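Local atomic coordinates of glycoside hydrolase, GH17 family (Formosa sp. Hel1_33_131, PDB entry 6FCG), a protein that probably hydrolyses internal beta-1,3-glucosidic bonds of the algal storage glucan laminarin, as an endo-acting glycoside hydrolase of family 17. Residues 252-257 against 278-283. Residues are numbered along the deposited sequence; the frame is centred on the assembly and turned at random.
Sequences PIFWGV and KTYAVS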
loop_
_atom_site.group_PDB
_atom_site.type_symbol
_atom_site.label_atom_id
_atom_site.label_comp_id
_atom_site.label_asym_id
_atom_site.label_seq_id
_atom_site.Cartn_x
_atom_site.Cartn_y
_atom_site.Cartn_z
ATOM N N PRO A 252 -18.623 9.044 5.324
ATOM C CA PRO A 252 -19.127 7.680 5.466
ATOM C C PRO A 252 -19.661 7.255 6.819
ATOM O O PRO A 252 -19.930 6.055 6.995
ATOM C CB PRO A 252 -17.910 6.834 5.073
ATOM C CG PRO A 252 -16.741 7.661 5.448
ATOM C CD PRO A 252 -17.150 9.109 5.345
ATOM N N ILE A 253 -19.879 8.184 7.743
ATOM C CA ILE A 253 -20.210 7.823 9.136
ATOM C C ILE A 253 -21.540 7.049 9.255
ATOM O O ILE A 253 -21.700 6.234 10.156
ATOM C CB ILE A 253 -20.137 9.028 10.105
ATOM C CG1 ILE A 253 -18.691 9.565 10.345
ATOM C CG2 ILE A 253 -20.688 8.677 11.486
ATOM C CD1 ILE A 253 -17.720 9.692 9.166
ATOM N N PHE A 254 -22.441 7.240 8.296
ATOM C CA PHE A 254 -23.759 6.562 8.226
ATOM C C PHE A 254 -23.740 5.205 7.511
ATOM O O PHE A 254 -24.719 4.465 7.536
ATOM C CB PHE A 254 -24.765 7.492 7.492
ATOM C CG PHE A 254 -24.588 7.511 5.997
ATOM C CD1 PHE A 254 -25.253 6.583 5.195
ATOM C CD2 PHE A 254 -23.717 8.408 5.388
ATOM C CE1 PHE A 254 -25.073 6.571 3.824
ATOM C CE2 PHE A 254 -23.529 8.391 4.010
ATOM C CZ PHE A 254 -24.211 7.474 3.231
ATOM N N TRP A 255 -22.642 4.902 6.828
ATOM C CA TRP A 255 -22.597 3.791 5.869
ATOM C C TRP A 255 -21.776 2.626 6.410
ATOM O O TRP A 255 -20.586 2.774 6.692
ATOM C CB TRP A 255 -21.978 4.286 4.561
ATOM C CG TRP A 255 -21.840 3.251 3.505
ATOM C CD1 TRP A 255 -20.680 2.753 3.017
ATOM C CD2 TRP A 255 -22.883 2.590 2.824
ATOM N NE1 TRP A 255 -20.938 1.821 2.085
ATOM C CE2 TRP A 255 -22.292 1.698 1.945
ATOM C CE3 TRP A 255 -24.268 2.654 2.883
ATOM C CZ2 TRP A 255 -23.037 0.868 1.102
ATOM C CZ3 TRP A 255 -25.008 1.837 2.056
ATOM C CH2 TRP A 255 -24.395 0.953 1.185
ATOM N N GLY A 256 -22.424 1.483 6.554
ATOM C CA GLY A 256 -21.754 0.268 6.930
ATOM C C GLY A 256 -22.670 -0.772 7.529
ATOM O O GLY A 256 -23.895 -0.639 7.515
ATOM N N VAL A 257 -22.044 -1.849 7.992
ATOM C CA VAL A 257 -22.682 -2.848 8.849
ATOM C C VAL A 257 -22.034 -2.632 10.206
ATOM O O VAL A 257 -20.805 -2.745 10.332
ATOM C CB VAL A 257 -22.427 -4.270 8.321
ATOM C CG1 VAL A 257 -23.104 -5.301 9.200
ATOM C CG2 VAL A 257 -22.951 -4.395 6.903
ATOM N N LYS A 278 -31.257 6.268 3.042
ATOM C CA LYS A 278 -32.503 7.002 2.841
ATOM C C LYS A 278 -32.667 8.075 3.912
ATOM O O LYS A 278 -32.915 9.226 3.622
ATOM C CB LYS A 278 -33.687 6.051 2.871
ATOM C CG LYS A 278 -35.054 6.704 2.957
ATOM C CD LYS A 278 -35.872 6.006 4.025
ATOM C CE LYS A 278 -37.328 6.406 3.892
ATOM N NZ LYS A 278 -38.183 5.903 5.000
ATOM N N THR A 279 -32.503 7.690 5.156
ATOM C CA THR A 279 -32.650 8.616 6.266
ATOM C C THR A 279 -31.697 9.791 6.207
ATOM O O THR A 279 -32.036 10.919 6.614
ATOM C CB THR A 279 -32.415 7.767 7.543
ATOM O OG1 THR A 279 -33.658 7.183 7.940
ATOM C CG2 THR A 279 -31.806 8.563 8.650
ATOM N N TYR A 280 -30.488 9.516 5.737
ATOM C CA TYR A 280 -29.486 10.550 5.562
ATOM C C TYR A 280 -29.974 11.630 4.595
ATOM O O TYR A 280 -29.806 12.809 4.845
ATOM C CB TYR A 280 -28.225 9.885 5.036
ATOM C CG TYR A 280 -27.020 10.751 4.945
ATOM C CD1 TYR A 280 -26.215 10.966 6.066
ATOM C CD2 TYR A 280 -26.654 11.313 3.742
ATOM C CE1 TYR A 280 -25.083 11.754 5.983
ATOM C CE2 TYR A 280 -25.523 12.107 3.637
ATOM C CZ TYR A 280 -24.732 12.325 4.753
ATOM O OH TYR A 280 -23.612 13.125 4.634
ATOM N N ALA A 281 -30.549 11.206 3.473
ATOM C CA ALA A 281 -31.130 12.130 2.481
ATOM C C ALA A 281 -32.281 12.931 3.065
ATOM O O ALA A 281 -32.386 14.135 2.824
ATOM C CB ALA A 281 -31.603 11.376 1.225
ATOM N N VAL A 282 -33.115 12.257 3.835
ATOM C CA VAL A 282 -34.230 12.914 4.460
ATOM C C VAL A 282 -33.710 14.032 5.393
ATOM O O VAL A 282 -34.253 15.135 5.406
ATOM C CB VAL A 282 -35.143 11.930 5.247
ATOM C CG1 VAL A 282 -36.296 12.679 5.902
ATOM C CG2 VAL A 282 -35.700 10.838 4.347
ATOM N N SER A 283 -32.663 13.736 6.157
ATOM C CA SER A 283 -32.059 14.719 7.079
ATOM C C SER A 283 -31.541 15.948 6.378
ATOM O O SER A 283 -31.699 17.064 6.900
ATOM C CB SER A 283 -30.887 14.118 7.869
ATOM O OG SER A 283 -31.357 13.448 9.007
#
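Phe-254 and Tyr-280 form an offset face-to-face aromatic stack on the outer side of the TIM-barrel fold expected of family 17, where the loop leading from helix 244-250 to strand 257-258 lies against the long helix 266-294. The ring centroids are 4.3 Å apart and the planes tilt by 25°. Overlap is partial: CD2 of Phe-254 sits over the rim of the tyrosine face, 3.6 Å from Tyr-280 CD1, while the side chains cross at roughly a right angle. On the helix, CG of Tyr-280 is anti to the backbone N (chi1 -173°), which carries the ring out toward the loop. The other face of the phenylalanine ring receives CB of Trp-255, so this flat, apolar residue is sandwiched.

Tyrosine suits the helix side because it adds a hydroxyl, which hydrogen-bonds Asp-247 and Asn-251, tying helix 266-294 to helix 244-250 and to the residue that follows it. Replacing Tyr-280 by alanine removes ring and hydroxyl together, and would probably cost Phe-254 its stacking partner and leave Asp-247 without this bond. Within the loop, Trp-255 N donates to Pro-252 O at 3.0 Å, closing a type I beta turn with Phe-254 at its third position.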